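Local coordinates for protein aromatic amino acid beta-eliminating lyase/threonine aldolase (Exiguobacterium sibiricum, PDB 3LWS) that belongs to the beta-eliminating lyase family, within the clan of aminotransferase-like proteins that carry pyridoxal phosphate, and forms a two-chain assembly, at residues A[28-33]-A[248-253]; A[79-84]-A[224-229]. One frame throughout, in Å; residues are numbered along the deposited sequence.

Overall arrangement
Both contacts are helix-to-helix, partly buried and within reach of the second subunit, yet they share no element and their centres lie about 31 Å apart. Contact 1 sets the end of helix 24-31 on helix 241-254; contact 2 joins helices 71-86 and 220-232 beside the seven-stranded sheet. Helices 220-232 and 241-254 follow one another in the chain, which carries it from one contact to the other. Their chemistry differs: in contact 1 two tyrosines pack on a threonine and an alanine, the hydroxyls of the threonine and of one tyrosine bonding to backbone carbonyls nearby. Contact 2 combines an isoleucine packed between the helices with a tryptophan lying against an arginine-aspartate salt bridge, and a water bridge.

Contact 1 of 2, residues A[28-33]-A[248-253]; sequences KTAFAA and DYYYEL
Thr29 meets both tyrosines with its carbons: CG2 touches Tyr249 OH at 3.5 Å, and CB lies 3.8 Å from Tyr250 OH. With CG2 anti to the backbone N and OG1 beside it (chi1 -61°), the methyl is presented to Tyr249 while the hydroxyl bonds back to the carbonyl of Gly25. The hydroxyl of Tyr250 does likewise, gripping the carbonyl of Val26 one turn before Ala30, so both polar ends are satisfied by the backbone of helix 24-31. At Ala30 the fit is backbone against ring. Its CA sits over a face of Tyr249, 4.0 Å from the ring centroid and 16° off the normal, a CH-pi contact; the carbonyl O of Thr29 lies over the same ring. Ala30 CB meets Tyr249 CB at 4.0 Å and Tyr250 CE2 at 3.9 Å, and so sits in the corner the two side chains make. Phe31 next turns to Tyr241 and Val245, earlier on helix 241-254. That helix is flanked on another side by helix 49-60, where Lys55 bridges Asp248 and Glu252, while Lys28 reaches the backbone of Phe31 and Val34 of the second subunit.

Contact 2 of 2, residues A[79-84]-A[224-229]; sequences LRIWSD and QTARIW
Arg80 and Trp229 cross at about a right angle, the arginine lying against the six-membered end of the indole. Arg80 CG stands over one ring face, toward its rim, 3.7 Å from Trp229 CZ2. Beyond CG the chain bends (chi2 53°) and takes the guanidinium along the ring, where Arg80 NH1 comes within 3.6 Å of Trp229 CH2. The two planes are 57° apart, so this is no parallel stack: Trp229 CH2 lies over one face of the guanidinium, toward its rim. A turn further along, Asp84 takes the guanidinium edge in a salt bridge that helps fix the rotation of the group. Arg80 NE meets Asp84 OD1 at 2.9 Å from above the carboxylate plane, the acceptor somewhat tilted from the guanidinium plane; its bond to OD2 is weak. The arginine has a second polar partner, NH1 bonding to His111.

At the pyrrole end of the indole, a water in the ring plane joins the two helices. It accepts from Trp229 NE1 at 2.9 Å and donates to Asp84 OD2 at 2.8 Å, giving the N-H of the buried tryptophan a partner.

Ile81 fills the apolar side. It runs alongside Thr225 and Trp229, pointing the opposite way to each, with Ile81 CG1 3.9 Å from Trp229 CD1. Its tip, CD1, reaches Ala226 CB at 3.8 Å, and Val77 of the same helix also packs on Ala226 and Trp229.

The axes of segments 79-84 and 224-229 approach to 10.3 Å, at 122° between their N-to-C directions. These helices follow strands 64-68 and 214-218, antiparallel neighbours in a mixed sheet of order 1-7-6-5-4-2-3. Such a sheet, flanked by helices and with its one antiparallel strand second from the edge, is the large domain of fold-type I pyridoxal phosphate proteins; here Lys206 carries the cofactor.

Contact 1 of 2, residues A[28-33]-A[248-253]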
ATOM      1  N   LYS A  28      10.307 -12.230   7.580  1.00 22.59           N
ATOM      2  CA  LYS A  28      11.603 -12.398   8.242  1.00 22.81           C
ATOM      3  C   LYS A  28      12.565 -13.248   7.418  1.00 21.85           C
ATOM      4  O   LYS A  28      13.712 -12.891   7.276  1.00 23.98           O
ATOM      5  CB  LYS A  28      11.479 -12.879   9.687  1.00 23.05           C
ATOM      6  CG  LYS A  28      10.808 -11.833  10.597  1.00 26.57           C
ATOM      7  CD  LYS A  28      10.753 -12.246  12.053  1.00 27.96           C
ATOM      8  CE  LYS A  28      12.114 -12.311  12.690  1.00 32.88           C
ATOM      9  NZ  LYS A  28      12.077 -12.222  14.151  1.00 33.02           N
ATOM     10  N   THR A  29      12.083 -14.307   6.805  1.00 23.23           N
ATOM     11  CA  THR A  29      12.941 -15.110   5.969  1.00 22.17           C
ATOM     12  C   THR A  29      13.496 -14.310   4.777  1.00 23.24           C
ATOM     13  O   THR A  29      14.678 -14.401   4.492  1.00 23.42           O
ATOM     14  CB  THR A  29      12.267 -16.350   5.451  1.00 22.45           C
ATOM     15  OG1 THR A  29      11.876 -17.164   6.550  1.00 22.62           O
ATOM     16  CG2 THR A  29      13.232 -17.140   4.551  1.00 19.55           C
ATOM     17  N   ALA A  30      12.655 -13.544   4.084  1.00 22.88           N
ATOM     18  CA  ALA A  30      13.134 -12.721   2.941  1.00 22.92           C
ATOM     19  C   ALA A  30      14.232 -11.710   3.355  1.00 21.86           C
ATOM     20  O   ALA A  30      15.113 -11.347   2.582  1.00 25.08           O
ATOM     21  CB  ALA A  30      11.931 -11.964   2.294  1.00 21.46           C
ATOM     22  N   PHE A  31      14.163 -11.224   4.582  1.00 22.57           N
ATOM     23  CA  PHE A  31      15.090 -10.194   5.054  1.00 22.73           C
ATOM     24  C   PHE A  31      16.351 -10.664   5.823  1.00 23.45           C
ATOM     25  O   PHE A  31      17.304  -9.867   6.022  1.00 22.23           O
ATOM     26  CB  PHE A  31      14.324  -9.197   5.891  1.00 21.54           C
ATOM     27  CG  PHE A  31      13.653  -8.146   5.067  1.00 22.21           C
ATOM     28  CD1 PHE A  31      12.424  -8.395   4.464  1.00 20.65           C
ATOM     29  CD2 PHE A  31      14.255  -6.910   4.893  1.00 21.90           C
ATOM     30  CE1 PHE A  31      11.802  -7.425   3.693  1.00 19.63           C
ATOM     31  CE2 PHE A  31      13.648  -5.949   4.120  1.00 22.34           C
ATOM     32  CZ  PHE A  31      12.412  -6.211   3.521  1.00 19.39           C
ATOM     33  N   ALA A  32      16.369 -11.927   6.222  1.00 23.89           N
ATOM     34  CA  ALA A  32      17.386 -12.426   7.184  1.00 25.37           C
ATOM     35  C   ALA A  32      18.843 -12.221   6.752  1.00 25.50           C
ATOM     36  O   ALA A  32      19.739 -12.140   7.591  1.00 29.22           O
ATOM     37  CB  ALA A  32      17.102 -13.916   7.554  1.00 23.38           C
ATOM     38  N   ALA A  33      19.082 -12.114   5.458  1.00 25.60           N
ATOM     39  CA  ALA A  33      20.406 -11.884   4.927  1.00 26.69           C
ATOM     40  C   ALA A  33      20.567 -10.467   4.318  1.00 25.10           C
ATOM     41  O   ALA A  33      21.575 -10.182   3.671  1.00 26.37           O
ATOM     42  CB  ALA A  33      20.711 -12.956   3.889  1.00 24.85           C
ATOM     43  N   ASP A 248      11.098  -9.955  -4.615  1.00 20.61           N
ATOM     44  CA  ASP A 248      12.268 -10.421  -5.353  1.00 21.48           C
ATOM     45  C   ASP A 248      12.837 -11.724  -4.801  1.00 21.13           C
ATOM     46  O   ASP A 248      13.183 -12.603  -5.578  1.00 22.60           O
ATOM     47  CB  ASP A 248      13.373  -9.347  -5.326  1.00 20.93           C
ATOM     48  CG  ASP A 248      14.234  -9.355  -6.581  1.00 22.71           C
ATOM     49  OD1 ASP A 248      13.892 -10.029  -7.559  1.00 23.30           O
ATOM     50  OD2 ASP A 248      15.230  -8.654  -6.591  1.00 26.92           O
ATOM     51  N   TYR A 249      12.932 -11.831  -3.471  1.00 20.19           N
ATOM     52  CA  TYR A 249      13.366 -13.065  -2.807  1.00 21.14           C
ATOM     53  C   TYR A 249      12.515 -14.267  -3.164  1.00 20.35           C
ATOM     54  O   TYR A 249      13.073 -15.340  -3.434  1.00 19.03           O
ATOM     55  CB  TYR A 249      13.357 -12.929  -1.278  1.00 20.55           C
ATOM     56  CG  TYR A 249      13.781 -14.185  -0.533  1.00 20.66           C
ATOM     57  CD1 TYR A 249      15.093 -14.366  -0.121  1.00 20.73           C
ATOM     58  CD2 TYR A 249      12.862 -15.176  -0.203  1.00 22.32           C
ATOM     59  CE1 TYR A 249      15.492 -15.534   0.541  1.00 24.65           C
ATOM     60  CE2 TYR A 249      13.266 -16.352   0.481  1.00 23.99           C
ATOM     61  CZ  TYR A 249      14.582 -16.498   0.844  1.00 25.57           C
ATOM     62  OH  TYR A 249      14.977 -17.617   1.524  1.00 20.76           O
ATOM     63  N   TYR A 250      11.175 -14.133  -3.107  1.00 19.95           N
ATOM     64  CA  TYR A 250      10.315 -15.307  -3.429  1.00 20.40           C
ATOM     65  C   TYR A 250      10.305 -15.572  -4.917  1.00 18.55           C
ATOM     66  O   TYR A 250      10.159 -16.715  -5.345  1.00 21.42           O
ATOM     67  CB  TYR A 250       8.927 -15.196  -2.780  1.00 18.28           C
ATOM     68  CG  TYR A 250       9.085 -15.356  -1.287  1.00 18.95           C
ATOM     69  CD1 TYR A 250       9.415 -16.590  -0.735  1.00 20.43           C
ATOM     70  CD2 TYR A 250       8.972 -14.278  -0.428  1.00 19.09           C
ATOM     71  CE1 TYR A 250       9.615 -16.735   0.602  1.00 17.91           C
ATOM     72  CE2 TYR A 250       9.166 -14.423   0.918  1.00 17.88           C
ATOM     73  CZ  TYR A 250       9.503 -15.637   1.424  1.00 18.67           C
ATOM     74  OH  TYR A 250       9.676 -15.788   2.772  1.00 19.64           O
ATOM     75  N   TYR A 251      10.504 -14.520  -5.710  1.00 19.25           N
ATOM     76  CA  TYR A 251      10.705 -14.699  -7.142  1.00 20.80           C
ATOM     77  C   TYR A 251      11.962 -15.546  -7.394  1.00 21.48           C
ATOM     78  O   TYR A 251      11.889 -16.575  -8.069  1.00 22.29           O
ATOM     79  CB  TYR A 251      10.777 -13.360  -7.900  1.00 20.58           C
ATOM     80  CG  TYR A 251      11.109 -13.550  -9.353  1.00 20.39           C
ATOM     81  CD1 TYR A 251      10.122 -13.906 -10.271  1.00 21.93           C
ATOM     82  CD2 TYR A 251      12.427 -13.444  -9.810  1.00 21.05           C
ATOM     83  CE1 TYR A 251      10.423 -14.112 -11.611  1.00 20.13           C
ATOM     84  CE2 TYR A 251      12.734 -13.653 -11.165  1.00 19.49           C
ATOM     85  CZ  TYR A 251      11.737 -13.991 -12.051  1.00 22.28           C
ATOM     86  OH  TYR A 251      12.017 -14.192 -13.377  1.00 27.33           O
ATOM     87  N   GLU A 252      13.101 -15.136  -6.845  1.00 22.03           N
ATOM     88  CA  GLU A 252      14.318 -15.904  -7.071  1.00 23.06           C
ATOM     89  C   GLU A 252      14.161 -17.322  -6.534  1.00 23.06           C
ATOM     90  O   GLU A 252      14.542 -18.279  -7.232  1.00 24.12           O
ATOM     91  CB  GLU A 252      15.549 -15.197  -6.484  1.00 23.18           C
ATOM     92  CG  GLU A 252      15.899 -13.951  -7.236  1.00 23.87           C
ATOM     93  CD  GLU A 252      16.242 -14.208  -8.699  1.00 24.51           C
ATOM     94  OE1 GLU A 252      16.856 -15.260  -8.994  1.00 29.55           O
ATOM     95  OE2 GLU A 252      15.883 -13.377  -9.548  1.00 26.42           O
ATOM     96  N   LEU A 253      13.490 -17.470  -5.385  1.00 22.24           N
ATOM     97  CA  LEU A 253      13.257 -18.793  -4.783  1.00 22.43           C
ATOM     98  C   LEU A 253      12.393 -19.731  -5.628  1.00 23.06           C
ATOM     99  O   LEU A 253      12.687 -20.917  -5.724  1.00 20.09           O
ATOM    100  CB  LEU A 253      12.628 -18.660  -3.401  1.00 22.90           C
ATOM    101  CG  LEU A 253      12.449 -19.935  -2.537  1.00 22.26           C
ATOM    102  CD1 LEU A 253      13.805 -20.403  -1.939  1.00 21.68           C
ATOM    103  CD2 LEU A 253      11.425 -19.697  -1.420  1.00 21.59           C
TER

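Contact 2 of 2, residues A[79-84]-A[224-229]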
ATOM      1  N   LEU A  79      -6.079   0.535 -17.156  1.00 18.89           N
ATOM      2  CA  LEU A  79      -7.301   0.716 -17.966  1.00 18.78           C
ATOM      3  C   LEU A  79      -7.619   2.202 -18.182  1.00 18.79           C
ATOM      4  O   LEU A  79      -7.922   2.633 -19.314  1.00 18.05           O
ATOM      5  CB  LEU A  79      -8.501  -0.019 -17.351  1.00 18.78           C
ATOM      6  CG  LEU A  79      -8.498  -1.560 -17.380  1.00 25.22           C
ATOM      7  CD1 LEU A  79      -9.819  -2.120 -16.969  1.00 22.81           C
ATOM      8  CD2 LEU A  79      -8.191  -2.069 -18.715  1.00 21.29           C
ATOM      9  N   ARG A  80      -7.495   2.987 -17.105  1.00 19.01           N
ATOM     10  CA  ARG A  80      -7.681   4.438 -17.182  1.00 17.24           C
ATOM     11  C   ARG A  80      -6.695   5.101 -18.144  1.00 18.62           C
ATOM     12  O   ARG A  80      -7.093   5.971 -18.932  1.00 20.19           O
ATOM     13  CB  ARG A  80      -7.587   5.068 -15.796  1.00 17.79           C
ATOM     14  CG  ARG A  80      -7.711   6.622 -15.741  1.00 18.03           C
ATOM     15  CD  ARG A  80      -8.958   7.138 -16.447  1.00 20.31           C
ATOM     16  NE  ARG A  80      -8.943   8.589 -16.535  1.00 22.25           N
ATOM     17  CZ  ARG A  80      -9.453   9.404 -15.615  1.00 19.21           C
ATOM     18  NH1 ARG A  80     -10.005   8.933 -14.509  1.00 20.23           N
ATOM     19  NH2 ARG A  80      -9.373  10.715 -15.791  1.00 21.07           N
ATOM     20  N   ILE A  81      -5.430   4.701 -18.095  1.00 17.35           N
ATOM     21  CA  ILE A  81      -4.437   5.284 -19.001  1.00 19.39           C
ATOM     22  C   ILE A  81      -4.838   4.996 -20.439  1.00 19.23           C
ATOM     23  O   ILE A  81      -4.956   5.912 -21.225  1.00 18.18           O
ATOM     24  CB  ILE A  81      -3.027   4.825 -18.710  1.00 18.68           C
ATOM     25  CG1 ILE A  81      -2.622   5.328 -17.320  1.00 18.28           C
ATOM     26  CG2 ILE A  81      -2.012   5.383 -19.776  1.00 18.29           C
ATOM     27  CD1 ILE A  81      -1.538   4.485 -16.644  1.00 17.24           C
ATOM     28  N   TRP A  82      -5.108   3.745 -20.763  1.00 18.09           N
ATOM     29  CA  TRP A  82      -5.549   3.398 -22.107  1.00 18.66           C
ATOM     30  C   TRP A  82      -6.877   4.057 -22.493  1.00 18.98           C
ATOM     31  O   TRP A  82      -7.010   4.510 -23.605  1.00 20.26           O
ATOM     32  CB  TRP A  82      -5.642   1.891 -22.341  1.00 18.20           C
ATOM     33  CG  TRP A  82      -4.336   1.122 -22.160  1.00 20.75           C
ATOM     34  CD1 TRP A  82      -4.174  -0.012 -21.407  1.00 19.68           C
ATOM     35  CD2 TRP A  82      -3.036   1.407 -22.736  1.00 16.43           C
ATOM     36  NE1 TRP A  82      -2.878  -0.446 -21.480  1.00 17.72           N
ATOM     37  CE2 TRP A  82      -2.162   0.388 -22.305  1.00 17.08           C
ATOM     38  CE3 TRP A  82      -2.537   2.397 -23.604  1.00 19.74           C
ATOM     39  CZ2 TRP A  82      -0.802   0.368 -22.656  1.00 19.74           C
ATOM     40  CZ3 TRP A  82      -1.199   2.359 -23.964  1.00 19.48           C
ATOM     41  CH2 TRP A  82      -0.346   1.356 -23.481  1.00 22.20           C
ATOM     42  N   SER A  83      -7.830   4.136 -21.579  1.00 19.52           N
ATOM     43  CA  SER A  83      -9.073   4.829 -21.849  1.00 19.56           C
ATOM     44  C   SER A  83      -8.769   6.287 -22.242  1.00 21.07           C
ATOM     45  O   SER A  83      -9.270   6.768 -23.256  1.00 20.05           O
ATOM     46  CB  SER A  83      -9.987   4.800 -20.628  1.00 18.69           C
ATOM     47  OG  SER A  83     -11.112   5.627 -20.800  1.00 19.42           O
ATOM     48  N   ASP A  84      -7.921   6.953 -21.454  1.00 22.05           N
ATOM     49  CA  ASP A  84      -7.495   8.341 -21.755  1.00 21.91           C
ATOM     50  C   ASP A  84      -6.769   8.446 -23.107  1.00 22.69           C
ATOM     51  O   ASP A  84      -7.020   9.349 -23.872  1.00 23.52           O
ATOM     52  CB  ASP A  84      -6.582   8.902 -20.653  1.00 22.41           C
ATOM     53  CG  ASP A  84      -7.327   9.348 -19.400  1.00 21.76           C
ATOM     54  OD1 ASP A  84      -8.579   9.345 -19.318  1.00 23.91           O
ATOM     55  OD2 ASP A  84      -6.630   9.729 -18.445  1.00 27.55           O
ATOM     56  N   GLN A 224       5.130   6.267 -17.135  1.00 21.16           N
ATOM     57  CA  GLN A 224       5.278   7.595 -16.526  1.00 20.75           C
ATOM     58  C   GLN A 224       3.982   8.086 -15.995  1.00 20.77           C
ATOM     59  O   GLN A 224       3.917   8.626 -14.900  1.00 21.55           O
ATOM     60  CB  GLN A 224       5.815   8.638 -17.511  1.00 22.71           C
ATOM     61  CG  GLN A 224       7.273   8.489 -17.813  1.00 29.78           C
ATOM     62  CD  GLN A 224       7.651   9.168 -19.119  1.00 40.14           C
ATOM     63  OE1 GLN A 224       7.020  10.146 -19.529  1.00 45.33           O
ATOM     64  NE2 GLN A 224       8.668   8.633 -19.793  1.00 43.76           N
ATOM     65  N   THR A 225       2.930   7.917 -16.786  1.00 20.32           N
ATOM     66  CA  THR A 225       1.600   8.271 -16.353  1.00 20.71           C
ATOM     67  C   THR A 225       1.116   7.421 -15.202  1.00 19.01           C
ATOM     68  O   THR A 225       0.465   7.946 -14.288  1.00 17.73           O
ATOM     69  CB  THR A 225       0.598   8.162 -17.502  1.00 20.90           C
ATOM     70  OG1 THR A 225       1.153   8.877 -18.599  1.00 22.89           O
ATOM     71  CG2 THR A 225      -0.754   8.751 -17.110  1.00 18.82           C
ATOM     72  N   ALA A 226       1.458   6.128 -15.250  1.00 18.23           N
ATOM     73  CA  ALA A 226       1.112   5.167 -14.209  1.00 17.45           C
ATOM     74  C   ALA A 226       1.690   5.603 -12.837  1.00 17.91           C
ATOM     75  O   ALA A 226       1.044   5.428 -11.811  1.00 17.61           O
ATOM     76  CB  ALA A 226       1.603   3.749 -14.606  1.00 15.73           C
ATOM     77  N   ARG A 227       2.904   6.177 -12.853  1.00 18.89           N
ATOM     78  CA  ARG A 227       3.540   6.708 -11.660  1.00 19.43           C
ATOM     79  C   ARG A 227       2.805   7.917 -11.115  1.00 19.23           C
ATOM     80  O   ARG A 227       2.754   8.083  -9.917  1.00 17.60           O
ATOM     81  CB  ARG A 227       5.018   7.033 -11.887  1.00 20.26           C
ATOM     82  CG  ARG A 227       5.886   5.768 -11.978  1.00 20.21           C
ATOM     83  CD  ARG A 227       7.369   6.095 -11.947  1.00 21.30           C
ATOM     84  NE  ARG A 227       8.108   4.875 -12.213  1.00 21.77           N
ATOM     85  CZ  ARG A 227       8.470   4.435 -13.404  1.00 20.60           C
ATOM     86  NH1 ARG A 227       8.269   5.169 -14.496  1.00 23.34           N
ATOM     87  NH2 ARG A 227       9.114   3.271 -13.498  1.00 23.93           N
ATOM     88  N   ILE A 228       2.195   8.735 -11.973  1.00 18.40           N
ATOM     89  CA  ILE A 228       1.419   9.864 -11.463  1.00 17.99           C
ATOM     90  C   ILE A 228       0.089   9.412 -10.816  1.00 16.86           C
ATOM     91  O   ILE A 228      -0.274   9.882  -9.734  1.00 17.84           O
ATOM     92  CB  ILE A 228       1.233  10.952 -12.519  1.00 19.30           C
ATOM     93  CG1 ILE A 228       2.536  11.716 -12.720  1.00 21.60           C
ATOM     94  CG2 ILE A 228       0.160  11.925 -12.105  1.00 15.70           C
ATOM     95  CD1 ILE A 228       2.828  11.959 -14.123  1.00 25.11           C
ATOM     96  N   TRP A 229      -0.601   8.474 -11.451  1.00 19.01           N
ATOM     97  CA  TRP A 229      -1.781   7.863 -10.869  1.00 18.20           C
ATOM     98  C   TRP A 229      -1.392   7.124  -9.604  1.00 17.06           C
ATOM     99  O   TRP A 229      -2.142   7.191  -8.629  1.00 17.45           O
ATOM    100  CB  TRP A 229      -2.493   6.920 -11.842  1.00 17.05           C
ATOM    101  CG  TRP A 229      -3.285   7.623 -12.937  1.00 18.54           C
ATOM    102  CD1 TRP A 229      -2.974   7.680 -14.266  1.00 19.83           C
ATOM    103  CD2 TRP A 229      -4.489   8.371 -12.775  1.00 18.24           C
ATOM    104  NE1 TRP A 229      -3.941   8.378 -14.947  1.00 19.33           N
ATOM    105  CE2 TRP A 229      -4.876   8.819 -14.046  1.00 17.68           C
ATOM    106  CE3 TRP A 229      -5.293   8.690 -11.669  1.00 17.54           C
ATOM    107  CZ2 TRP A 229      -6.019   9.608 -14.246  1.00 19.67           C
ATOM    108  CZ3 TRP A 229      -6.435   9.450 -11.867  1.00 20.37           C
ATOM    109  CH2 TRP A 229      -6.794   9.885 -13.150  1.00 19.67           C
TER
HETATM  110  O   HOH W   1      -4.114   8.703 -17.868  1.00 19.76           O